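Local coordinates for protein biotin transporter BioY (Lactococcus lactis subsp. cremoris, PDB 4DVE) that binds biotin within the membrane and probably serves as the substrate-binding S component of an energy-coupling factor (ECF) ABC transporter for biotin uptake, at residues I39-I44 with N166-P171; P47-N52 with V84-N89; G100-A105 with F142-G147. One frame throughout, in Å; residues are numbered along the deposited sequence.

Interaction 1. Residues I39-I44 with N166-P171; sequences IPIGFI and NLVFIP. With BTN (biotin), chain D.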
loop_
_atom_site.group_PDB
_atom_site.type_symbol
_atom_site.label_atom_id
_atom_site.label_comp_id
_atom_site.label_asym_id
_atom_site.label_seq_id
_atom_site.Cartn_x
_atom_site.Cartn_y
_atom_site.Cartn_z
ATOM N N ILE A 39 -8.817 11.155 -9.323
ATOM C CA ILE A 39 -8.861 11.816 -10.619
ATOM C C ILE A 39 -9.258 10.809 -11.690
ATOM O O ILE A 39 -8.489 9.906 -12.008
ATOM C CB ILE A 39 -7.512 12.467 -10.975
ATOM C CG1 ILE A 39 -7.086 13.424 -9.853
ATOM C CG2 ILE A 39 -7.598 13.212 -12.323
ATOM C CD1 ILE A 39 -5.649 13.893 -9.996
ATOM N N PRO A 40 -10.469 10.958 -12.256
ATOM C CA PRO A 40 -10.835 9.992 -13.273
ATOM C C PRO A 40 -9.990 10.184 -14.533
ATOM O O PRO A 40 -9.603 11.302 -14.864
ATOM C CB PRO A 40 -12.319 10.282 -13.538
ATOM C CG PRO A 40 -12.534 11.682 -13.090
ATOM C CD PRO A 40 -11.541 11.936 -11.991
ATOM N N ILE A 41 -9.675 9.088 -15.190
ATOM C CA ILE A 41 -9.002 9.133 -16.464
ATOM C C ILE A 41 -10.058 8.649 -17.476
ATOM O O ILE A 41 -11.170 8.230 -17.112
ATOM C CB ILE A 41 -7.711 8.282 -16.469
ATOM C CG1 ILE A 41 -8.018 6.822 -16.147
ATOM C CG2 ILE A 41 -6.698 8.830 -15.464
ATOM C CD1 ILE A 41 -6.820 5.916 -16.242
ATOM N N GLY A 42 -9.754 8.714 -18.745
ATOM C CA GLY A 42 -10.826 8.479 -19.719
ATOM C C GLY A 42 -11.174 7.007 -19.839
ATOM O O GLY A 42 -12.320 6.589 -19.622
ATOM N N PHE A 43 -10.131 6.237 -20.109
ATOM C CA PHE A 43 -10.243 4.979 -20.823
ATOM C C PHE A 43 -10.530 3.746 -19.980
ATOM O O PHE A 43 -10.921 2.718 -20.537
ATOM C CB PHE A 43 -8.989 4.728 -21.667
ATOM C CG PHE A 43 -7.806 5.551 -21.269
ATOM C CD1 PHE A 43 -6.856 5.047 -20.416
ATOM C CD2 PHE A 43 -7.634 6.834 -21.784
ATOM C CE1 PHE A 43 -5.756 5.810 -20.064
ATOM C CE2 PHE A 43 -6.537 7.601 -21.431
ATOM C CZ PHE A 43 -5.599 7.088 -20.570
ATOM N N ILE A 44 -10.321 3.833 -18.665
ATOM C CA ILE A 44 -10.742 2.751 -17.768
ATOM C C ILE A 44 -11.460 3.342 -16.563
ATOM O O ILE A 44 -11.304 4.512 -16.234
ATOM C CB ILE A 44 -9.558 1.822 -17.387
ATOM C CG1 ILE A 44 -8.390 2.629 -16.792
ATOM C CG2 ILE A 44 -9.121 1.021 -18.619
ATOM C CD1 ILE A 44 -7.272 1.783 -16.207
ATOM N N ASN A 166 -3.073 0.874 -17.833
ATOM C CA ASN A 166 -2.475 1.010 -16.515
ATOM C C ASN A 166 -1.141 1.746 -16.476
ATOM O O ASN A 166 -0.699 2.148 -15.413
ATOM C CB ASN A 166 -2.370 -0.345 -15.826
ATOM C CG ASN A 166 -3.644 -0.675 -15.067
ATOM O OD1 ASN A 166 -4.700 -1.014 -15.661
ATOM N ND2 ASN A 166 -3.594 -0.481 -13.785
ATOM N N LEU A 167 -0.526 1.959 -17.635
ATOM C CA LEU A 167 0.668 2.784 -17.724
ATOM C C LEU A 167 0.411 4.219 -17.254
ATOM O O LEU A 167 1.320 4.867 -16.715
ATOM C CB LEU A 167 1.210 2.775 -19.156
ATOM C CG LEU A 167 1.810 1.431 -19.623
ATOM C CD1 LEU A 167 2.153 1.430 -21.130
ATOM C CD2 LEU A 167 3.023 1.078 -18.774
ATOM N N VAL A 168 -0.825 4.687 -17.408
ATOM C CA VAL A 168 -1.264 5.975 -16.867
ATOM C C VAL A 168 -0.972 6.145 -15.367
ATOM O O VAL A 168 -0.790 7.278 -14.929
ATOM C CB VAL A 168 -2.783 6.244 -17.109
ATOM C CG1 VAL A 168 -3.676 5.521 -16.084
ATOM C CG2 VAL A 168 -3.084 7.721 -17.096
ATOM N N PHE A 169 -0.945 5.039 -14.609
ATOM C CA PHE A 169 -0.694 5.083 -13.161
ATOM C C PHE A 169 0.774 5.152 -12.778
ATOM O O PHE A 169 1.081 5.503 -11.631
ATOM C CB PHE A 169 -1.351 3.908 -12.432
ATOM C CG PHE A 169 -2.834 3.853 -12.621
ATOM C CD1 PHE A 169 -3.623 4.980 -12.374
ATOM C CD2 PHE A 169 -3.436 2.706 -13.104
ATOM C CE1 PHE A 169 -4.993 4.954 -12.618
ATOM C CE2 PHE A 169 -4.798 2.669 -13.329
ATOM C CZ PHE A 169 -5.584 3.798 -13.098
ATOM N N ILE A 170 1.667 4.848 -13.722
ATOM C CA ILE A 170 3.078 4.653 -13.413
ATOM C C ILE A 170 3.802 5.923 -12.905
ATOM O O ILE A 170 4.517 5.861 -11.914
ATOM C CB ILE A 170 3.847 4.016 -14.605
ATOM C CG1 ILE A 170 3.384 2.562 -14.821
ATOM C CG2 ILE A 170 5.382 4.105 -14.412
ATOM C CD1 ILE A 170 3.644 1.606 -13.666
ATOM N N PRO A 171 3.614 7.068 -13.575
ATOM C CA PRO A 171 4.302 8.283 -13.116
ATOM C C PRO A 171 3.944 8.690 -11.685
ATOM O O PRO A 171 4.847 9.008 -10.870
ATOM C CB PRO A 171 3.848 9.366 -14.107
ATOM C CG PRO A 171 3.216 8.650 -15.242
ATOM C CD PRO A 171 2.850 7.269 -14.820
HETATM C C11 BTN D . -10.560 2.112 -4.737
HETATM O O11 BTN D . -10.580 3.023 -3.878
HETATM O O12 BTN D . -11.624 1.632 -5.153
HETATM C C10 BTN D . -9.231 1.551 -5.278
HETATM C C9 BTN D . -8.626 2.403 -6.396
HETATM C C8 BTN D . -7.334 1.749 -6.938
HETATM C C7 BTN D . -6.549 2.721 -7.833
HETATM C C2 BTN D . -5.253 2.126 -8.355
HETATM S S1 BTN D . -4.075 1.871 -7.016
HETATM C C6 BTN D . -2.734 1.749 -8.180
HETATM C C5 BTN D . -3.035 2.713 -9.354
HETATM N N1 BTN D . -2.471 4.016 -9.108
HETATM C C3 BTN D . -3.394 4.962 -8.957
HETATM O O3 BTN D . -3.171 6.155 -8.747
HETATM N N2 BTN D . -4.604 4.393 -9.094
HETATM C C4 BTN D . -4.540 2.984 -9.391
#
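I44 and I41 both bring their CD1 methyls obliquely to the ring of F169, joining the loop before helix 52-80 to the turn that leads into helix 170-189. I44 CD1 stops 3.9 Å from F169 CE2, and I41 CD1 lies 4.0 Å from F169 CZ. In I41 the CG1 branch sits between the backbone N and the carbonyl carbon (chi1 59°) and then runs out extended, which carries the methyl across the gap; I44 adopts the same shape. F169 turns CG away from its own carbonyl carbon (chi1 -59°) and lays one ring face against biotin. BTN C4 stands 3.6 Å above the ring centre on that face, while V168 CG1 occupies the opposite one. F43 offers a ring edge, its CE1 4.2 Å from V168 CB. Put an alanine in place of F169 and the fused rings of biotin would probably lose the aromatic face they lie against, while the two isoleucine methyls would probably lose their shared partner. No hydrogen bond crosses between the segments, so this wall reads the ligand by shape and apolar surface, leaving polar recognition to groups such as P47 O, I49 N and D173.

Interaction 2. Residues P47-N52 with V84-N89; sequences PIILQN and VLTGGN. With BTN (biotin), chain D.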
loop_
_atom_site.group_PDB
_atom_site.type_symbol
_atom_site.label_atom_id
_atom_site.label_comp_id
_atom_site.label_asym_id
_atom_site.label_seq_id
_atom_site.Cartn_x
_atom_site.Cartn_y
_atom_site.Cartn_z
ATOM N N PRO A 47 -9.614 5.422 -11.076
ATOM C CA PRO A 47 -9.011 6.740 -10.927
ATOM C C PRO A 47 -7.545 6.742 -10.465
ATOM O O PRO A 47 -7.042 5.774 -9.855
ATOM C CB PRO A 47 -9.898 7.390 -9.849
ATOM C CG PRO A 47 -10.260 6.264 -8.958
ATOM C CD PRO A 47 -10.463 5.087 -9.908
ATOM N N ILE A 48 -6.873 7.854 -10.714
ATOM C CA ILE A 48 -5.612 8.122 -10.045
ATOM C C ILE A 48 -5.972 8.552 -8.607
ATOM O O ILE A 48 -6.911 9.355 -8.389
ATOM C CB ILE A 48 -4.834 9.229 -10.760
ATOM C CG1 ILE A 48 -4.433 8.786 -12.194
ATOM C CG2 ILE A 48 -3.641 9.694 -9.924
ATOM C CD1 ILE A 48 -3.931 9.933 -13.088
ATOM N N ILE A 49 -5.228 8.015 -7.648
ATOM C CA ILE A 49 -5.476 8.259 -6.233
ATOM C C ILE A 49 -4.156 8.534 -5.519
ATOM O O ILE A 49 -3.060 8.407 -6.100
ATOM C CB ILE A 49 -6.172 7.035 -5.554
ATOM C CG1 ILE A 49 -5.268 5.787 -5.567
ATOM C CG2 ILE A 49 -7.506 6.687 -6.236
ATOM C CD1 ILE A 49 -5.746 4.673 -4.643
ATOM N N LEU A 50 -4.259 8.874 -4.246
ATOM C CA LEU A 50 -3.090 8.985 -3.391
ATOM C C LEU A 50 -2.996 7.841 -2.375
ATOM O O LEU A 50 -1.908 7.565 -1.873
ATOM C CB LEU A 50 -3.097 10.337 -2.675
ATOM C CG LEU A 50 -1.854 10.716 -1.866
ATOM C CD1 LEU A 50 -0.562 10.655 -2.692
ATOM C CD2 LEU A 50 -2.036 12.101 -1.221
ATOM N N GLN A 51 -4.107 7.160 -2.096
ATOM C CA GLN A 51 -4.186 6.261 -0.936
ATOM C C GLN A 51 -3.231 5.048 -0.984
ATOM O O GLN A 51 -2.781 4.555 0.063
ATOM C CB GLN A 51 -5.662 5.859 -0.732
ATOM C CG GLN A 51 -5.960 4.967 0.424
ATOM C CD GLN A 51 -7.455 4.877 0.741
ATOM O OE1 GLN A 51 -7.907 5.328 1.815
ATOM N NE2 GLN A 51 -8.213 4.273 -0.154
ATOM N N ASN A 52 -2.916 4.559 -2.194
ATOM C CA ASN A 52 -1.975 3.471 -2.319
ATOM C C ASN A 52 -0.572 3.795 -1.777
ATOM O O ASN A 52 0.176 2.888 -1.431
ATOM C CB ASN A 52 -1.923 2.888 -3.742
ATOM C CG ASN A 52 -1.464 3.881 -4.773
ATOM O OD1 ASN A 52 -1.866 5.044 -4.735
ATOM N ND2 ASN A 52 -0.631 3.422 -5.726
ATOM N N VAL A 84 -14.133 4.490 3.806
ATOM C CA VAL A 84 -12.721 4.816 4.019
ATOM C C VAL A 84 -11.869 4.731 2.748
ATOM O O VAL A 84 -10.689 5.087 2.758
ATOM C CB VAL A 84 -12.113 3.904 5.091
ATOM C CG1 VAL A 84 -12.820 4.134 6.447
ATOM C CG2 VAL A 84 -12.161 2.450 4.643
ATOM N N LEU A 85 -12.449 4.264 1.653
ATOM C CA LEU A 85 -11.738 4.252 0.372
ATOM C C LEU A 85 -11.883 5.623 -0.251
ATOM O O LEU A 85 -12.815 6.366 0.078
ATOM C CB LEU A 85 -12.311 3.194 -0.581
ATOM C CG LEU A 85 -12.252 1.754 -0.047
ATOM C CD1 LEU A 85 -13.032 0.796 -0.955
ATOM C CD2 LEU A 85 -10.808 1.306 0.144
ATOM N N THR A 86 -10.968 5.949 -1.158
ATOM C CA THR A 86 -10.956 7.227 -1.877
ATOM C C THR A 86 -12.339 7.749 -2.317
ATOM O O THR A 86 -13.132 7.036 -2.933
ATOM C CB THR A 86 -10.022 7.127 -3.106
ATOM O OG1 THR A 86 -8.674 6.883 -2.649
ATOM C CG2 THR A 86 -10.101 8.423 -3.941
ATOM N N GLY A 87 -12.628 9.005 -1.971
ATOM C CA GLY A 87 -13.914 9.616 -2.281
ATOM C C GLY A 87 -15.090 9.193 -1.397
ATOM O O GLY A 87 -16.221 9.412 -1.766
ATOM N N GLY A 88 -14.849 8.612 -0.226
ATOM C CA GLY A 88 -15.963 8.191 0.647
ATOM C C GLY A 88 -16.658 6.932 0.133
ATOM O O GLY A 88 -17.874 6.815 0.187
ATOM N N ASN A 89 -15.876 5.960 -0.330
ATOM C CA ASN A 89 -16.417 4.704 -0.806
ATOM C C ASN A 89 -16.103 3.556 0.144
ATOM O O ASN A 89 -15.171 3.618 0.954
ATOM C CB ASN A 89 -15.898 4.392 -2.217
ATOM C CG ASN A 89 -16.534 5.285 -3.276
ATOM O OD1 ASN A 89 -17.740 5.266 -3.446
ATOM N ND2 ASN A 89 -15.726 6.079 -3.970
HETATM C C11 BTN D . -10.560 2.112 -4.737
HETATM O O11 BTN D . -10.580 3.023 -3.878
HETATM O O12 BTN D . -11.624 1.632 -5.153
HETATM C C10 BTN D . -9.231 1.551 -5.278
HETATM C C9 BTN D . -8.626 2.403 -6.396
HETATM C C8 BTN D . -7.334 1.749 -6.938
HETATM C C7 BTN D . -6.549 2.721 -7.833
HETATM C C2 BTN D . -5.253 2.126 -8.355
HETATM S S1 BTN D . -4.075 1.871 -7.016
HETATM C C6 BTN D . -2.734 1.749 -8.180
HETATM C C5 BTN D . -3.035 2.713 -9.354
HETATM N N1 BTN D . -2.471 4.016 -9.108
HETATM C C3 BTN D . -3.394 4.962 -8.957
HETATM O O3 BTN D . -3.171 6.155 -8.747
HETATM N N2 BTN D . -4.604 4.393 -9.094
HETATM C C4 BTN D . -4.540 2.984 -9.391
HETATM O O HOH W 1 -6.692 8.782 -2.224
#
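The biotin pocket of this S component is walled here by two loops, one leading into helix 52-80 and one following it, and they meet where I49 and Q51 pack against T86. I49 CG2 rests on T86, 3.8 Å from OG1 and almost as near CG2. Q51 makes the larger part of the contact: its CG anti to the backbone N and the rest of the chain extended, it runs antiparallel alongside the T86 side chain and ends beside the backbone of V84 and L85. A water ties the loops together, 2.8 Å from T86 OG1 and accepting from L50 N at 3.2 Å. I49 also serves the ligand. Its CG1 is wedged between backbone N and carbonyl carbon (chi1 64°), which sends CD1 to 3.8 Å from BTN C7, at the start of the valeryl tail. The backbone reads the ureido ring: I49 N donates almost straight (168°) to BTN O3 at 3.0 Å, and BTN N2 donates to P47 O at 2.9 Å. Across the pocket, L85 CB lies 3.7 Å from the carboxylate oxygen BTN O11. The 84-89 turn is braced internally. L85 and N89 exchange backbone bonds around a classic bulge at V84-L85 and a G1 bulge at G88-N89, and N89 ND2 reaches back to T86 O in the carbonyl plane. N52 OD1 bonds K176, and N52 ND2 bonds D173. Biotin's ureido group is thus matched by a backbone donor and a backbone acceptor whose loop is also held by K176 through I49 O, so recognition at this edge probably depends more on main-chain shape than on side-chain identity.

Interaction 3. Residues G100-A105 with F142-G147; sequences GGYRIA and FVDFVG. With BTN (biotin), chain D.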
loop_
_atom_site.group_PDB
_atom_site.type_symbol
_atom_site.label_atom_id
_atom_site.label_comp_id
_atom_site.label_asym_id
_atom_site.label_seq_id
_atom_site.Cartn_x
_atom_site.Cartn_y
_atom_site.Cartn_z
ATOM N N GLY A 100 -11.201 -3.765 -7.663
ATOM C CA GLY A 100 -11.060 -4.822 -6.646
ATOM C C GLY A 100 -9.682 -5.464 -6.573
ATOM O O GLY A 100 -9.159 -5.741 -5.486
ATOM N N GLY A 101 -9.088 -5.693 -7.736
ATOM C CA GLY A 101 -7.788 -6.329 -7.841
ATOM C C GLY A 101 -6.680 -5.551 -7.157
ATOM O O GLY A 101 -5.839 -6.145 -6.473
ATOM N N TYR A 102 -6.674 -4.228 -7.339
ATOM C CA TYR A 102 -5.671 -3.394 -6.715
ATOM C C TYR A 102 -5.774 -3.527 -5.185
ATOM O O TYR A 102 -4.770 -3.678 -4.484
ATOM C CB TYR A 102 -5.832 -1.926 -7.103
ATOM C CG TYR A 102 -5.798 -1.647 -8.589
ATOM C CD1 TYR A 102 -4.581 -1.442 -9.275
ATOM C CD2 TYR A 102 -6.994 -1.596 -9.324
ATOM C CE1 TYR A 102 -4.571 -1.156 -10.640
ATOM C CE2 TYR A 102 -6.990 -1.322 -10.684
ATOM C CZ TYR A 102 -5.787 -1.116 -11.348
ATOM O OH TYR A 102 -5.829 -0.866 -12.715
ATOM N N ARG A 103 -7.004 -3.506 -4.699
ATOM C CA ARG A 103 -7.311 -3.582 -3.256
ATOM C C ARG A 103 -6.903 -4.891 -2.592
ATOM O O ARG A 103 -6.368 -4.886 -1.480
ATOM C CB ARG A 103 -8.796 -3.297 -3.041
ATOM C CG ARG A 103 -9.019 -1.808 -3.129
ATOM C CD ARG A 103 -10.241 -1.397 -3.871
ATOM N NE ARG A 103 -11.440 -1.789 -3.222
ATOM C CZ ARG A 103 -12.648 -1.396 -3.587
ATOM N NH1 ARG A 103 -13.684 -1.801 -2.875
ATOM N NH2 ARG A 103 -12.824 -0.588 -4.616
ATOM N N ILE A 104 -7.124 -5.997 -3.279
ATOM C CA ILE A 104 -6.710 -7.289 -2.791
ATOM C C ILE A 104 -5.192 -7.370 -2.790
ATOM O O ILE A 104 -4.612 -7.870 -1.836
ATOM C CB ILE A 104 -7.318 -8.437 -3.631
ATOM C CG1 ILE A 104 -8.840 -8.450 -3.459
ATOM C CG2 ILE A 104 -6.740 -9.778 -3.208
ATOM C CD1 ILE A 104 -9.579 -9.309 -4.480
ATOM N N ALA A 105 -4.546 -6.848 -3.838
ATOM C CA ALA A 105 -3.094 -6.807 -3.891
ATOM C C ALA A 105 -2.532 -5.987 -2.714
ATOM O O ALA A 105 -1.462 -6.328 -2.173
ATOM C CB ALA A 105 -2.588 -6.252 -5.237
ATOM N N PHE A 142 3.543 -5.153 -8.832
ATOM C CA PHE A 142 2.654 -6.218 -8.322
ATOM C C PHE A 142 1.203 -5.721 -8.225
ATOM O O PHE A 142 0.298 -6.319 -8.798
ATOM C CB PHE A 142 3.127 -6.698 -6.936
ATOM C CG PHE A 142 2.163 -7.620 -6.236
ATOM C CD1 PHE A 142 1.929 -8.916 -6.732
ATOM C CD2 PHE A 142 1.491 -7.212 -5.104
ATOM C CE1 PHE A 142 1.056 -9.772 -6.077
ATOM C CE2 PHE A 142 0.609 -8.052 -4.456
ATOM C CZ PHE A 142 0.388 -9.333 -4.933
ATOM N N VAL A 143 0.993 -4.612 -7.529
ATOM C CA VAL A 143 -0.343 -4.026 -7.379
ATOM C C VAL A 143 -1.048 -3.705 -8.713
ATOM O O VAL A 143 -2.202 -4.143 -8.930
ATOM C CB VAL A 143 -0.305 -2.795 -6.451
ATOM C CG1 VAL A 143 -1.626 -2.004 -6.477
ATOM C CG2 VAL A 143 0.094 -3.237 -5.024
ATOM N N ASP A 144 -0.348 -3.007 -9.611
ATOM C CA ASP A 144 -0.928 -2.550 -10.865
ATOM C C ASP A 144 -1.178 -3.727 -11.837
ATOM O O ASP A 144 -2.181 -3.752 -12.536
ATOM C CB ASP A 144 -0.097 -1.413 -11.509
ATOM C CG ASP A 144 -0.028 -0.131 -10.628
ATOM O OD1 ASP A 144 -0.611 -0.115 -9.519
ATOM O OD2 ASP A 144 0.677 0.853 -11.010
ATOM N N PHE A 145 -0.323 -4.731 -11.800
ATOM C CA PHE A 145 -0.517 -5.955 -12.568
ATOM C C PHE A 145 -1.732 -6.766 -12.120
ATOM O O PHE A 145 -2.595 -7.111 -12.946
ATOM C CB PHE A 145 0.750 -6.802 -12.500
ATOM C CG PHE A 145 0.710 -7.973 -13.372
ATOM C CD1 PHE A 145 0.778 -7.812 -14.756
ATOM C CD2 PHE A 145 0.534 -9.232 -12.846
ATOM C CE1 PHE A 145 0.719 -8.906 -15.605
ATOM C CE2 PHE A 145 0.486 -10.335 -13.687
ATOM C CZ PHE A 145 0.568 -10.174 -15.066
ATOM N N VAL A 146 -1.832 -7.065 -10.825
ATOM C CA VAL A 146 -3.036 -7.750 -10.323
ATOM C C VAL A 146 -4.314 -6.924 -10.601
ATOM O O VAL A 146 -5.347 -7.473 -10.995
ATOM C CB VAL A 146 -2.943 -8.117 -8.809
ATOM C CG1 VAL A 146 -4.229 -8.792 -8.318
ATOM C CG2 VAL A 146 -1.733 -9.048 -8.557
ATOM N N GLY A 147 -4.241 -5.625 -10.350
ATOM C CA GLY A 147 -5.332 -4.706 -10.635
ATOM C C GLY A 147 -5.786 -4.745 -12.096
ATOM O O GLY A 147 -6.996 -4.791 -12.362
HETATM C C11 BTN D . -10.560 2.112 -4.737
HETATM O O11 BTN D . -10.580 3.023 -3.878
HETATM O O12 BTN D . -11.624 1.632 -5.153
HETATM C C10 BTN D . -9.231 1.551 -5.278
HETATM C C9 BTN D . -8.626 2.403 -6.396
HETATM C C8 BTN D . -7.334 1.749 -6.938
HETATM C C7 BTN D . -6.549 2.721 -7.833
HETATM C C2 BTN D . -5.253 2.126 -8.355
HETATM S S1 BTN D . -4.075 1.871 -7.016
HETATM C C6 BTN D . -2.734 1.749 -8.180
HETATM C C5 BTN D . -3.035 2.713 -9.354
HETATM N N1 BTN D . -2.471 4.016 -9.108
HETATM C C3 BTN D . -3.394 4.962 -8.957
HETATM O O3 BTN D . -3.171 6.155 -8.747
HETATM N N2 BTN D . -4.604 4.393 -9.094
HETATM C C4 BTN D . -4.540 2.984 -9.391
HETATM O O HOH W 2 -8.810 -4.308 -10.287
#
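G101 and G147 let helices 100-119 and 128-155 come very close, their short axes approaching to 7.3 Å at 142°, an antiparallel crossing. The two CA atoms are 4.1 Å apart, and a side chain at either position would collide with the other helix: at G101 with V146 O, at G147 with the Y102 ring. That ring exploits the missing side chain. G147 CA stands 3.4 Å above its centroid, only 4° off the normal, a CH-pi contact over the face. Y102 reaches this place with CG anti to its carbonyl carbon (chi1 -57°), and the opposite face receives biotin, BTN C2 lying 3.7 Å above the plane and offset toward the rim. The ring is therefore sandwiched between glycine and ligand, while its hydroxyl meets the amide of N166. One turn on, the packing stays close: A105 CB nestles against V143 and V146, F142 meets A105 with its ring edge, CE2 3.5 Å from the carbonyl O and also against CB, and V146 CG1 lies beside G101 O. The looser, hydrated part is the N-terminal end of 100-105, where a water spans the helices, donating to G147 O at 2.8 Å and taking a weak bond from G101 N. R103 points away from the crossing; bent along its chain, it places NH2 2.6 Å from BTN O12 in a weak, poorly aligned bond, with S94, S99 and F95 holding the guanidinium. The D144 backbone still touches the Y102 ring, but its side chain turns to the ligand, OD1 3.1 Å from BTN C6. Around this pair, F142 continues onto F108 and L112 of helix 100-119 and V143 onto W106 and T109. D144 touches F169, and its OD2 lies close to the like-charged OD2 of D173, a residue of helix 170-189, which so adjoins this helix pair at the biotin site.

Helix 13-33 opens into a long loop that supplies first residues 39-44, then 47-52. Interaction 2 closes earliest, spanning helix 52-80 so that the loops preceding and following it meet. The chain then enters helix 100-119, and interaction 3 closes the next excursion when helix 128-155 returns antiparallel to it. Interaction 1 closes last, from 39-44 to the turn before helix 170-189, and encloses the other two, which follow one another in series without crossing. All three touch the same biotin. I39 N probably bonds I48 O, joining interactions 1 and 2; F169 packs on Y102, joining 1 and 3; L85 meets R103, joining 2 and 3.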